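Local coordinates for protein glycerol Dehydrogenase (Unidentified, PDB 5XN8) that catalyses the NAD-dependent oxidation of glycerol to dihydroxyacetone as a member of the iron-containing alcohol dehydrogenase family, at residues Lys3-Pro8 / Thr196-Ser201; Tyr183-Thr188 / Asn338-Val343; Ser189-Gln194 / Phe245-Leu250; Asn258-Leu263 / Asp320-Val325. All coordinates share one frame; numbering follows the deposited sequence.

Contact 1: residues Lys3-Pro8 / Thr196-Ser201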
loop_
_atom_site.group_PDB
_atom_site.type_symbol
_atom_site.label_atom_id
_atom_site.label_comp_id
_atom_site.label_asym_id
_atom_site.label_seq_id
_atom_site.Cartn_x
_atom_site.Cartn_y
_atom_site.Cartn_z
ATOM N N LYS A 3 -28.261 17.761 18.126
ATOM C CA LYS A 3 -27.847 16.356 18.064
ATOM C C LYS A 3 -28.252 15.717 19.385
ATOM O O LYS A 3 -28.072 16.311 20.445
ATOM C CB LYS A 3 -26.341 16.227 17.841
ATOM C CG LYS A 3 -25.850 16.785 16.515
ATOM C CD LYS A 3 -24.334 16.815 16.446
ATOM C CE LYS A 3 -23.844 17.057 15.026
ATOM N NZ LYS A 3 -22.355 17.143 14.985
ATOM N N VAL A 4 -28.850 14.529 19.322
ATOM C CA VAL A 4 -29.323 13.838 20.523
ATOM C C VAL A 4 -28.894 12.388 20.491
ATOM O O VAL A 4 -28.911 11.757 19.441
ATOM C CB VAL A 4 -30.860 13.916 20.695
ATOM C CG1 VAL A 4 -31.275 13.414 22.080
ATOM C CG2 VAL A 4 -31.355 15.349 20.491
ATOM N N ILE A 5 -28.487 11.885 21.654
ATOM C CA ILE A 5 -28.237 10.458 21.868
ATOM C C ILE A 5 -28.877 10.078 23.202
ATOM O O ILE A 5 -28.785 10.833 24.174
ATOM C CB ILE A 5 -26.716 10.128 21.847
ATOM C CG1 ILE A 5 -26.469 8.627 22.036
ATOM C CG2 ILE A 5 -25.945 10.917 22.908
ATOM C CD1 ILE A 5 -25.042 8.207 21.760
ATOM N N GLN A 6 -29.556 8.929 23.244
ATOM C CA GLN A 6 -30.077 8.403 24.508
ATOM C C GLN A 6 -29.584 6.990 24.753
ATOM O O GLN A 6 -29.106 6.314 23.844
ATOM C CB GLN A 6 -31.607 8.528 24.614
ATOM C CG GLN A 6 -32.447 7.834 23.548
ATOM C CD GLN A 6 -33.931 8.120 23.734
ATOM O OE1 GLN A 6 -34.398 9.259 23.541
ATOM N NE2 GLN A 6 -34.679 7.102 24.144
ATOM N N SER A 7 -29.652 6.576 26.011
ATOM C CA SER A 7 -29.093 5.306 26.440
ATOM C C SER A 7 -29.813 4.796 27.682
ATOM O O SER A 7 -30.367 5.596 28.445
ATOM C CB SER A 7 -27.596 5.480 26.738
ATOM O OG SER A 7 -26.946 4.236 26.988
ATOM N N PRO A 8 -29.832 3.462 27.886
ATOM C CA PRO A 8 -30.203 2.967 29.211
ATOM C C PRO A 8 -29.131 3.358 30.225
ATOM O O PRO A 8 -27.950 3.385 29.875
ATOM C CB PRO A 8 -30.217 1.444 29.018
ATOM C CG PRO A 8 -29.278 1.209 27.890
ATOM C CD PRO A 8 -29.540 2.353 26.962
ATOM N N THR A 196 -25.505 12.038 16.634
ATOM C CA THR A 196 -24.184 12.299 17.160
ATOM C C THR A 196 -23.210 11.403 16.396
ATOM O O THR A 196 -23.626 10.421 15.790
ATOM C CB THR A 196 -24.100 11.978 18.670
ATOM O OG1 THR A 196 -24.482 10.615 18.894
ATOM C CG2 THR A 196 -24.983 12.899 19.472
ATOM N N GLU A 197 -21.922 11.748 16.428
ATOM C CA GLU A 197 -20.894 10.865 15.885
ATOM C C GLU A 197 -20.783 9.590 16.705
ATOM O O GLU A 197 -20.535 8.518 16.139
ATOM C CB GLU A 197 -19.534 11.554 15.806
ATOM C CG GLU A 197 -19.476 12.764 14.881
ATOM C CD GLU A 197 -19.948 12.454 13.464
ATOM O OE1 GLU A 197 -19.569 11.406 12.922
ATOM O OE2 GLU A 197 -20.693 13.275 12.895
ATOM N N ALA A 198 -20.983 9.714 18.016
ATOM C CA ALA A 198 -21.010 8.574 18.948
ATOM C C ALA A 198 -21.916 7.439 18.489
ATOM O O ALA A 198 -21.481 6.292 18.365
ATOM C CB ALA A 198 -21.451 9.045 20.332
ATOM N N ALA A 199 -23.169 7.776 18.239
ATOM C CA ALA A 199 -24.200 6.823 17.815
ATOM C C ALA A 199 -23.896 6.200 16.463
ATOM O O ALA A 199 -24.089 4.989 16.281
ATOM C CB ALA A 199 -25.559 7.515 17.778
ATOM N N LEU A 200 -23.432 7.014 15.518
ATOM C CA LEU A 200 -23.036 6.534 14.183
ATOM C C LEU A 200 -21.788 5.660 14.228
ATOM O O LEU A 200 -21.683 4.687 13.483
ATOM C CB LEU A 200 -22.798 7.716 13.241
ATOM C CG LEU A 200 -22.414 7.388 11.791
ATOM C CD1 LEU A 200 -23.602 6.844 11.031
ATOM C CD2 LEU A 200 -21.847 8.597 11.080
ATOM N N SER A 201 -20.825 6.025 15.068
ATOM C CA SER A 201 -19.615 5.217 15.259
ATOM C C SER A 201 -19.949 3.831 15.813
ATOM O O SER A 201 -19.358 2.843 15.395
ATOM C CB SER A 201 -18.644 5.917 16.202
ATOM O OG SER A 201 -19.091 5.778 17.532
#
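Thr196 touches strand 3-6 with both branches of its side chain, just where the chain enters helix 197-223. Its methyl CG2 lies 3.9 Å from Lys3 CB and also borders the Val4 carbonyl carbon and the CB of Ile5, so it settles between two side chains that leave the same side of the strand. The other branch, OG1, sits between the backbone N and the carbonyl carbon (chi1 57°), which turns it back over the first helical turn. There Thr196 acts as the N-cap: Thr196 OG1 accepts from Ala199 N at 3.2 Å, in a nearly straight bond of 164°. Thr196 OG1 is also 3.7 Å from Ile5 CB, and the two side chains cross at about a right angle. Glu197 departs from the strand, and its carboxylate makes a salt bridge to Arg232 of the second subunit. Next come Ala198 and Ala199, whose methyls receive the far end of the extended Ile5 chain, with Ile5 CD1 4.0 Å from Ala198 CB and 4.1 Å from Ala199 CB. Strand 3-6 itself pairs in an antiparallel ladder with a strand of the second subunit. No hydrogen bond joins the two segments: the one polar side-chain atom facing Ile5 serves as a helix cap, so between strand and helix start the contact is essentially apolar.

Contact 2: residues Tyr183-Thr188 / Asn338-Val343; sequences YDARAT and NMPFAV
Ala185, which meets Pro340 and Asn338, lies in the C-terminal turn of helix 162-185, which closes in a Schellman motif with Arg186 as the first non-helical residue; a loop without regular structure packs against this turn. Asp184 comes first: Asp184 CB is 4.2 Å from Pro340 CB, while its carboxylate is engaged away from the loop in a salt bridge with Lys180. Ala185 CB packs on Asn338-Pro340, 3.9 Å from Pro340 CB and close to the carbonyl carbon of Met339; its approach to Asn338 O is so short that its exact value is doubtful. Arg186 then takes the positive phi (59°) that reverses the chain, and its side chain leaves on the far side from the loop. Tyr183 O is gripped twice by this residue, by Arg186 N at 3.3 Å and by Arg186 NE at 3.2 Å, so the side chain fastens onto the helix end. Further out, Arg186 packs on Pro340 of the third subunit, which brings the turn into an interface of the assembly. Ala187 faces the loop again and rests alongside the Asn338 side chain. The amide is held by a hydrogen bond from ND2 to Leu250 O, and Ala187 CB stands 3.7 Å from Asn338 OD1.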
loop_
_atom_site.group_PDB
_atom_site.type_symbol
_atom_site.label_atom_id
_atom_site.label_comp_id
_atom_site.label_asym_id
_atom_site.label_seq_id
_atom_site.Cartn_x
_atom_site.Cartn_y
_atom_site.Cartn_z
ATOM N N TYR A 183 -27.944 9.553 8.503
ATOM C CA TYR A 183 -26.874 10.551 8.665
ATOM C C TYR A 183 -26.679 11.355 7.380
ATOM O O TYR A 183 -26.655 12.591 7.420
ATOM C CB TYR A 183 -25.572 9.858 9.073
ATOM C CG TYR A 183 -24.407 10.776 9.360
ATOM C CD1 TYR A 183 -24.390 11.579 10.493
ATOM C CD2 TYR A 183 -23.305 10.817 8.508
ATOM C CE1 TYR A 183 -23.310 12.420 10.766
ATOM C CE2 TYR A 183 -22.217 11.640 8.766
ATOM C CZ TYR A 183 -22.221 12.436 9.893
ATOM O OH TYR A 183 -21.144 13.255 10.140
ATOM N N ASP A 184 -26.566 10.661 6.246
ATOM C CA ASP A 184 -26.464 11.319 4.937
ATOM C C ASP A 184 -27.713 12.128 4.592
ATOM O O ASP A 184 -27.616 13.205 4.014
ATOM C CB ASP A 184 -26.200 10.306 3.814
ATOM C CG ASP A 184 -24.849 9.618 3.934
ATOM O OD1 ASP A 184 -23.915 10.190 4.554
ATOM O OD2 ASP A 184 -24.724 8.493 3.398
ATOM N N ALA A 185 -28.890 11.604 4.951
ATOM C CA ALA A 185 -30.158 12.296 4.693
ATOM C C ALA A 185 -30.451 13.463 5.617
ATOM O O ALA A 185 -31.349 14.251 5.325
ATOM C CB ALA A 185 -31.301 11.320 4.774
ATOM N N ARG A 186 -29.726 13.556 6.730
ATOM C CA ARG A 186 -30.017 14.495 7.813
ATOM C C ARG A 186 -31.421 14.234 8.360
ATOM O O ARG A 186 -32.195 15.159 8.604
ATOM C CB ARG A 186 -29.818 15.962 7.367
ATOM C CG ARG A 186 -28.541 16.239 6.573
ATOM C CD ARG A 186 -27.355 16.612 7.435
ATOM N NE ARG A 186 -27.098 15.600 8.453
ATOM C CZ ARG A 186 -26.593 15.807 9.674
ATOM N NH1 ARG A 186 -26.249 17.014 10.116
ATOM N NH2 ARG A 186 -26.428 14.759 10.492
ATOM N N ALA A 187 -31.725 12.955 8.556
ATOM C CA ALA A 187 -33.040 12.511 9.011
ATOM C C ALA A 187 -33.075 12.399 10.530
ATOM O O ALA A 187 -32.109 11.958 11.139
ATOM C CB ALA A 187 -33.381 11.180 8.381
ATOM N N THR A 188 -34.188 12.795 11.123
ATOM C CA THR A 188 -34.381 12.773 12.566
ATOM C C THR A 188 -34.530 11.333 13.075
ATOM O O THR A 188 -35.191 10.500 12.428
ATOM C CB THR A 188 -35.672 13.544 12.945
ATOM O OG1 THR A 188 -35.681 14.830 12.325
ATOM C CG2 THR A 188 -35.820 13.667 14.458
ATOM N N ASN A 338 -36.599 8.375 5.202
ATOM C CA ASN A 338 -35.308 8.809 5.734
ATOM C C ASN A 338 -34.114 8.534 4.801
ATOM O O ASN A 338 -33.004 8.919 5.140
ATOM C CB ASN A 338 -35.032 8.148 7.101
ATOM C CG ASN A 338 -36.056 8.524 8.163
ATOM O OD1 ASN A 338 -36.702 9.568 8.088
ATOM N ND2 ASN A 338 -36.184 7.680 9.179
ATOM N N MET A 339 -34.317 7.882 3.654
ATOM C CA MET A 339 -33.226 7.704 2.676
ATOM C C MET A 339 -32.825 9.047 2.071
ATOM O O MET A 339 -33.671 9.931 1.915
ATOM C CB MET A 339 -33.606 6.728 1.543
ATOM C CG MET A 339 -33.847 5.294 1.966
ATOM S SD MET A 339 -32.477 4.413 2.734
ATOM C CE MET A 339 -31.385 4.103 1.341
ATOM N N PRO A 340 -31.542 9.198 1.689
ATOM C CA PRO A 340 -31.085 10.483 1.141
ATOM C C PRO A 340 -31.438 10.727 -0.334
ATOM O O PRO A 340 -30.793 11.546 -0.986
ATOM C CB PRO A 340 -29.565 10.411 1.349
ATOM C CG PRO A 340 -29.247 8.962 1.245
ATOM C CD PRO A 340 -30.426 8.240 1.830
ATOM N N PHE A 341 -32.446 10.027 -0.863
ATOM C CA PHE A 341 -32.913 10.240 -2.234
ATOM C C PHE A 341 -34.399 9.877 -2.311
ATOM O O PHE A 341 -34.958 9.318 -1.360
ATOM C CB PHE A 341 -32.088 9.406 -3.224
ATOM C CG PHE A 341 -31.889 7.980 -2.791
ATOM C CD1 PHE A 341 -30.795 7.626 -2.007
ATOM C CD2 PHE A 341 -32.801 6.997 -3.150
ATOM C CE1 PHE A 341 -30.621 6.316 -1.587
ATOM C CE2 PHE A 341 -32.634 5.693 -2.740
ATOM C CZ PHE A 341 -31.544 5.344 -1.962
ATOM N N ALA A 342 -35.030 10.204 -3.437
ATOM C CA ALA A 342 -36.448 9.918 -3.632
ATOM C C ALA A 342 -36.696 8.410 -3.737
ATOM O O ALA A 342 -36.035 7.726 -4.528
ATOM C CB ALA A 342 -36.964 10.614 -4.882
ATOM N N VAL A 343 -37.655 7.908 -2.960
ATOM C CA VAL A 343 -38.081 6.510 -3.049
ATOM C C VAL A 343 -39.545 6.452 -3.477
ATOM O O VAL A 343 -40.375 7.201 -2.961
ATOM C CB VAL A 343 -37.914 5.749 -1.709
ATOM C CG1 VAL A 343 -38.310 4.283 -1.886
ATOM C CG2 VAL A 343 -36.486 5.875 -1.165
#

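Contact 3: residues Ser189-Gln194 / Phe245-Leu250; sequences SMAGGQ and FESSGL
The C-terminal end of helix 228-247 offers the carbonyl of Glu246 to the loop that leads into helix 197-223, where Ala191 binds it. Ala191 N donates to Glu246 O at 3.1 Å with an N-H...O angle of 149°, approaching from a position tilted out of the carbonyl plane. Ser189 CB lies 3.4 Å from Glu246 O. Beside this bond, Ala191 CB is 3.8 Å from Ser247 OG, a hydroxyl that is itself hydrogen-bonded with Gln6 N. Met190 extends its side chain to Phe245. Its chi1 (-70°) and extended chi2 (168°) carry Met190 SD to 3.7 Å from Phe245 CE1 and to 5.0 Å from the centroid of the Phe245 ring, in an oblique approach, while a bend at chi3 turns CE toward Glu246 OE2. The Met190 and Glu246 side chains cross at about a right angle, with Met190 CB 4.1 Å from Glu246 CG. Both carboxylate oxygens of Glu246 are satisfied beyond the loop, OE2 by Ala126 N and OE1 by Asn146 ND2. Gly249, the first residue to leave helical geometry, turns the chain with positive phi and brings Gly249 CA to 4.8 Å from Ser189 CA. A Met-aromatic contact thus joins the loop to Phe245, whose side chain touches Asp121, which probably binds glycerol, and Ser125, which probably binds NAD(+), at the border of the active site.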
loop_
_atom_site.group_PDB
_atom_site.type_symbol
_atom_site.label_atom_id
_atom_site.label_comp_id
_atom_site.label_asym_id
_atom_site.label_seq_id
_atom_site.Cartn_x
_atom_site.Cartn_y
_atom_site.Cartn_z
ATOM N N SER A 189 -33.928 11.052 14.235
ATOM C CA SER A 189 -34.062 9.760 14.907
ATOM C C SER A 189 -35.106 9.817 16.018
ATOM O O SER A 189 -35.639 10.881 16.332
ATOM C CB SER A 189 -32.710 9.331 15.484
ATOM O OG SER A 189 -32.316 10.165 16.557
ATOM N N MET A 190 -35.383 8.656 16.614
ATOM C CA MET A 190 -36.310 8.540 17.754
ATOM C C MET A 190 -35.846 9.309 18.981
ATOM O O MET A 190 -36.673 9.744 19.781
ATOM C CB MET A 190 -36.501 7.084 18.151
ATOM C CG MET A 190 -37.280 6.258 17.136
ATOM S SD MET A 190 -37.154 4.499 17.500
ATOM C CE MET A 190 -37.914 4.479 19.136
ATOM N N ALA A 191 -34.526 9.443 19.134
ATOM C CA ALA A 191 -33.931 10.310 20.145
ATOM C C ALA A 191 -34.400 11.761 20.014
ATOM O O ALA A 191 -34.482 12.470 21.013
ATOM C CB ALA A 191 -32.416 10.238 20.074
ATOM N N GLY A 192 -34.684 12.193 18.787
ATOM C CA GLY A 192 -35.406 13.443 18.520
ATOM C C GLY A 192 -34.672 14.481 17.688
ATOM O O GLY A 192 -35.252 15.518 17.365
ATOM N N GLY A 193 -33.409 14.218 17.337
ATOM C CA GLY A 193 -32.617 15.140 16.523
ATOM C C GLY A 193 -31.744 14.439 15.498
ATOM O O GLY A 193 -32.013 13.322 15.095
ATOM N N GLN A 194 -30.688 15.121 15.084
ATOM C CA GLN A 194 -29.683 14.542 14.196
ATOM C C GLN A 194 -28.826 13.544 14.971
ATOM O O GLN A 194 -28.878 13.484 16.206
ATOM C CB GLN A 194 -28.789 15.630 13.592
ATOM C CG GLN A 194 -29.507 16.743 12.834
ATOM C CD GLN A 194 -30.304 16.258 11.651
ATOM O OE1 GLN A 194 -29.969 15.246 11.037
ATOM N NE2 GLN A 194 -31.368 16.977 11.316
ATOM N N PHE A 245 -29.858 2.171 16.228
ATOM C CA PHE A 245 -31.147 2.408 15.550
ATOM C C PHE A 245 -31.928 3.573 16.176
ATOM O O PHE A 245 -32.533 4.377 15.455
ATOM C CB PHE A 245 -31.979 1.108 15.432
ATOM C CG PHE A 245 -33.002 0.899 16.530
ATOM C CD1 PHE A 245 -34.247 1.510 16.465
ATOM C CD2 PHE A 245 -32.730 0.057 17.605
ATOM C CE1 PHE A 245 -35.193 1.311 17.464
ATOM C CE2 PHE A 245 -33.665 -0.141 18.608
ATOM C CZ PHE A 245 -34.902 0.484 18.542
ATOM N N GLU A 246 -31.902 3.665 17.505
ATOM C CA GLU A 246 -32.716 4.640 18.228
ATOM C C GLU A 246 -32.170 6.061 18.137
ATOM O O GLU A 246 -32.950 7.012 18.025
ATOM C CB GLU A 246 -32.857 4.232 19.698
ATOM C CG GLU A 246 -33.851 5.078 20.483
ATOM C CD GLU A 246 -34.059 4.567 21.891
ATOM O OE1 GLU A 246 -33.063 4.463 22.648
ATOM O OE2 GLU A 246 -35.226 4.267 22.240
ATOM N N SER A 247 -30.841 6.199 18.213
ATOM C CA SER A 247 -30.172 7.503 18.232
ATOM C C SER A 247 -29.437 7.882 16.937
ATOM O O SER A 247 -28.976 9.023 16.808
ATOM C CB SER A 247 -29.198 7.565 19.414
ATOM O OG SER A 247 -29.900 7.478 20.645
ATOM N N SER A 248 -29.312 6.954 15.988
ATOM C CA SER A 248 -28.780 7.286 14.656
ATOM C C SER A 248 -29.894 7.238 13.605
ATOM O O SER A 248 -30.036 8.181 12.831
ATOM C CB SER A 248 -27.601 6.375 14.295
ATOM O OG SER A 248 -26.550 7.106 13.680
ATOM N N GLY A 249 -30.671 6.152 13.574
ATOM C CA GLY A 249 -31.912 6.079 12.776
ATOM C C GLY A 249 -32.183 4.760 12.041
ATOM O O GLY A 249 -31.239 4.021 11.708
ATOM N N LEU A 250 -33.477 4.494 11.796
ATOM C CA LEU A 250 -33.957 3.447 10.892
ATOM C C LEU A 250 -34.237 4.034 9.508
ATOM O O LEU A 250 -34.485 5.229 9.373
ATOM C CB LEU A 250 -35.283 2.852 11.392
ATOM C CG LEU A 250 -35.341 2.246 12.788
ATOM C CD1 LEU A 250 -36.791 2.014 13.191
ATOM C CD2 LEU A 250 -34.569 0.941 12.829
#

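Contact 4: residues Asn258-Leu263 / Asp320-Val325; sequences NGFTIL and DKIAAV
A chi1 of 167° sets Val325 CG1 opposite the backbone nitrogen and points it at the ring of Phe260, leaving the other methyl, CG2, to face Leu263. Leu263 meets it with CG anti to the carbonyl carbon (chi1 -53°), so that its branched end lies against Lys321 and Val325. Val325 CG1 sits 4.0 Å from the centroid of the Phe260 ring and 12° off the ring normal, a CH-pi contact squarely over one face. Ile322 CD1, one turn earlier, reaches the same ring obliquely, 4.0 Å from Phe260 CZ. Val325 CG2 is tightly held between Leu263 CD1 and Gly259 O, at 3.5 Å from each. Gly259, having no side chain, brings Gly259 CA within 4.5 Å of Val325 CA, the closest CA-CA approach of the two segments. Leu263 CD2 lies 4.0 Å from Lys321 CB, but the lysine's amine leads away to a salt bridge with Glu265. A type I turn from Phe260 to Leu263, closed by Leu263 N to Phe260 O at 3.2 Å, points Leu263 at the helix, while the Phe260 ring swings back to it with its far end. The C-terminal part of helix 252-260, which carries the zinc ligand His254, thus packs against helix 318-329; on the latter, Ile322 also packs on Ile352 and Leu353 of helix 345-363, and loop residues Cys266, Leu309 and Met312 also pack on the Phe260 side chain.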
loop_
_atom_site.group_PDB
_atom_site.type_symbol
_atom_site.label_atom_id
_atom_site.label_comp_id
_atom_site.label_asym_id
_atom_site.label_seq_id
_atom_site.Cartn_x
_atom_site.Cartn_y
_atom_site.Cartn_z
ATOM N N ASN A 258 -41.418 -4.278 7.455
ATOM C CA ASN A 258 -42.832 -3.998 7.742
ATOM C C ASN A 258 -43.717 -4.250 6.532
ATOM O O ASN A 258 -44.852 -4.715 6.678
ATOM C CB ASN A 258 -43.024 -2.556 8.239
ATOM C CG ASN A 258 -42.398 -2.312 9.596
ATOM O OD1 ASN A 258 -42.014 -3.240 10.306
ATOM N ND2 ASN A 258 -42.298 -1.050 9.966
ATOM N N GLY A 259 -43.204 -3.936 5.346
ATOM C CA GLY A 259 -43.859 -4.304 4.081
ATOM C C GLY A 259 -44.100 -5.793 3.907
ATOM O O GLY A 259 -45.125 -6.183 3.380
ATOM N N PHE A 260 -43.152 -6.618 4.349
ATOM C CA PHE A 260 -43.267 -8.090 4.223
ATOM C C PHE A 260 -44.259 -8.748 5.180
ATOM O O PHE A 260 -44.650 -9.895 4.950
ATOM C CB PHE A 260 -41.897 -8.779 4.359
ATOM C CG PHE A 260 -41.163 -8.912 3.053
ATOM C CD1 PHE A 260 -41.511 -9.905 2.146
ATOM C CD2 PHE A 260 -40.110 -8.067 2.734
ATOM C CE1 PHE A 260 -40.842 -10.033 0.941
ATOM C CE2 PHE A 260 -39.433 -8.197 1.524
ATOM C CZ PHE A 260 -39.796 -9.173 0.635
ATOM N N THR A 261 -44.674 -8.048 6.238
ATOM C CA THR A 261 -45.629 -8.624 7.195
ATOM C C THR A 261 -47.038 -8.814 6.624
ATOM O O THR A 261 -47.842 -9.521 7.228
ATOM C CB THR A 261 -45.704 -7.815 8.507
ATOM O OG1 THR A 261 -46.070 -6.459 8.223
ATOM C CG2 THR A 261 -44.358 -7.846 9.242
ATOM N N ILE A 262 -47.325 -8.211 5.464
ATOM C CA ILE A 262 -48.619 -8.402 4.763
ATOM C C ILE A 262 -48.741 -9.787 4.105
ATOM O O ILE A 262 -49.848 -10.222 3.792
ATOM C CB ILE A 262 -48.875 -7.273 3.708
ATOM C CG1 ILE A 262 -49.321 -5.955 4.399
ATOM C CG2 ILE A 262 -49.896 -7.636 2.630
ATOM C CD1 ILE A 262 -48.256 -5.310 5.255
ATOM N N LEU A 263 -47.614 -10.461 3.881
ATOM C CA LEU A 263 -47.597 -11.804 3.298
ATOM C C LEU A 263 -47.524 -12.849 4.407
ATOM O O LEU A 263 -46.585 -12.845 5.207
ATOM C CB LEU A 263 -46.399 -11.945 2.354
ATOM C CG LEU A 263 -46.283 -10.863 1.273
ATOM C CD1 LEU A 263 -45.065 -11.123 0.413
ATOM C CD2 LEU A 263 -47.531 -10.786 0.397
ATOM N N ASP A 320 -46.924 -9.613 -8.237
ATOM C CA ASP A 320 -48.049 -8.992 -7.536
ATOM C C ASP A 320 -47.764 -8.803 -6.033
ATOM O O ASP A 320 -48.055 -7.740 -5.476
ATOM C CB ASP A 320 -49.334 -9.809 -7.748
ATOM C CG ASP A 320 -50.617 -9.014 -7.455
ATOM O OD1 ASP A 320 -50.530 -7.800 -7.145
ATOM O OD2 ASP A 320 -51.721 -9.620 -7.517
ATOM N N LYS A 321 -47.189 -9.823 -5.389
ATOM C CA LYS A 321 -46.904 -9.767 -3.950
ATOM C C LYS A 321 -45.822 -8.755 -3.584
ATOM O O LYS A 321 -45.932 -8.084 -2.553
ATOM C CB LYS A 321 -46.510 -11.143 -3.416
ATOM C CG LYS A 321 -47.671 -12.117 -3.339
ATOM C CD LYS A 321 -47.196 -13.489 -2.909
ATOM C CE LYS A 321 -48.287 -14.532 -3.020
ATOM N NZ LYS A 321 -47.717 -15.894 -2.869
ATOM N N ILE A 322 -44.775 -8.665 -4.401
ATOM C CA ILE A 322 -43.705 -7.692 -4.171
ATOM C C ILE A 322 -44.186 -6.270 -4.444
ATOM O O ILE A 322 -43.734 -5.335 -3.782
ATOM C CB ILE A 322 -42.418 -8.045 -4.972
ATOM C CG1 ILE A 322 -41.818 -9.354 -4.444
ATOM C CG2 ILE A 322 -41.371 -6.929 -4.904
ATOM C CD1 ILE A 322 -41.527 -9.371 -2.952
ATOM N N ALA A 323 -45.110 -6.106 -5.394
ATOM C CA ALA A 323 -45.748 -4.804 -5.625
ATOM C C ALA A 323 -46.518 -4.359 -4.389
ATOM O O ALA A 323 -46.403 -3.205 -3.972
ATOM C CB ALA A 323 -46.659 -4.843 -6.838
ATOM N N ALA A 324 -47.286 -5.271 -3.796
ATOM C CA ALA A 324 -48.021 -4.983 -2.552
ATOM C C ALA A 324 -47.090 -4.690 -1.363
ATOM O O ALA A 324 -47.370 -3.788 -0.573
ATOM C CB ALA A 324 -48.966 -6.127 -2.216
ATOM N N VAL A 325 -46.003 -5.459 -1.242
ATOM C CA VAL A 325 -44.955 -5.227 -0.228
ATOM C C VAL A 325 -44.283 -3.864 -0.432
ATOM O O VAL A 325 -43.961 -3.182 0.533
ATOM C CB VAL A 325 -43.887 -6.355 -0.237
ATOM C CG1 VAL A 325 -42.636 -5.992 0.550
ATOM C CG2 VAL A 325 -44.482 -7.645 0.311
#

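Overall arrangement
From the N terminus, strand 3-6 opens contact 1, whose long loop spans the parallel sheet and closes at the start of helix 197-223. Before it closes, the end of helix 162-185 opens contact 2 and the following loop opens contact 3, so contact 1 crosses both. Contact 3 closes at the end of helix 228-247; contact 4 then opens and closes, joining helices 252-260 and 318-329. Contact 2 closes last, at 338-343, and its loop encloses contacts 3 and 4, which follow in series. Contacts 1, 2 and 3 touch one another, linking the N-terminal strand to the helical region, whereas contact 4 stands apart, its nearest atoms about 7 Å from those of contact 3.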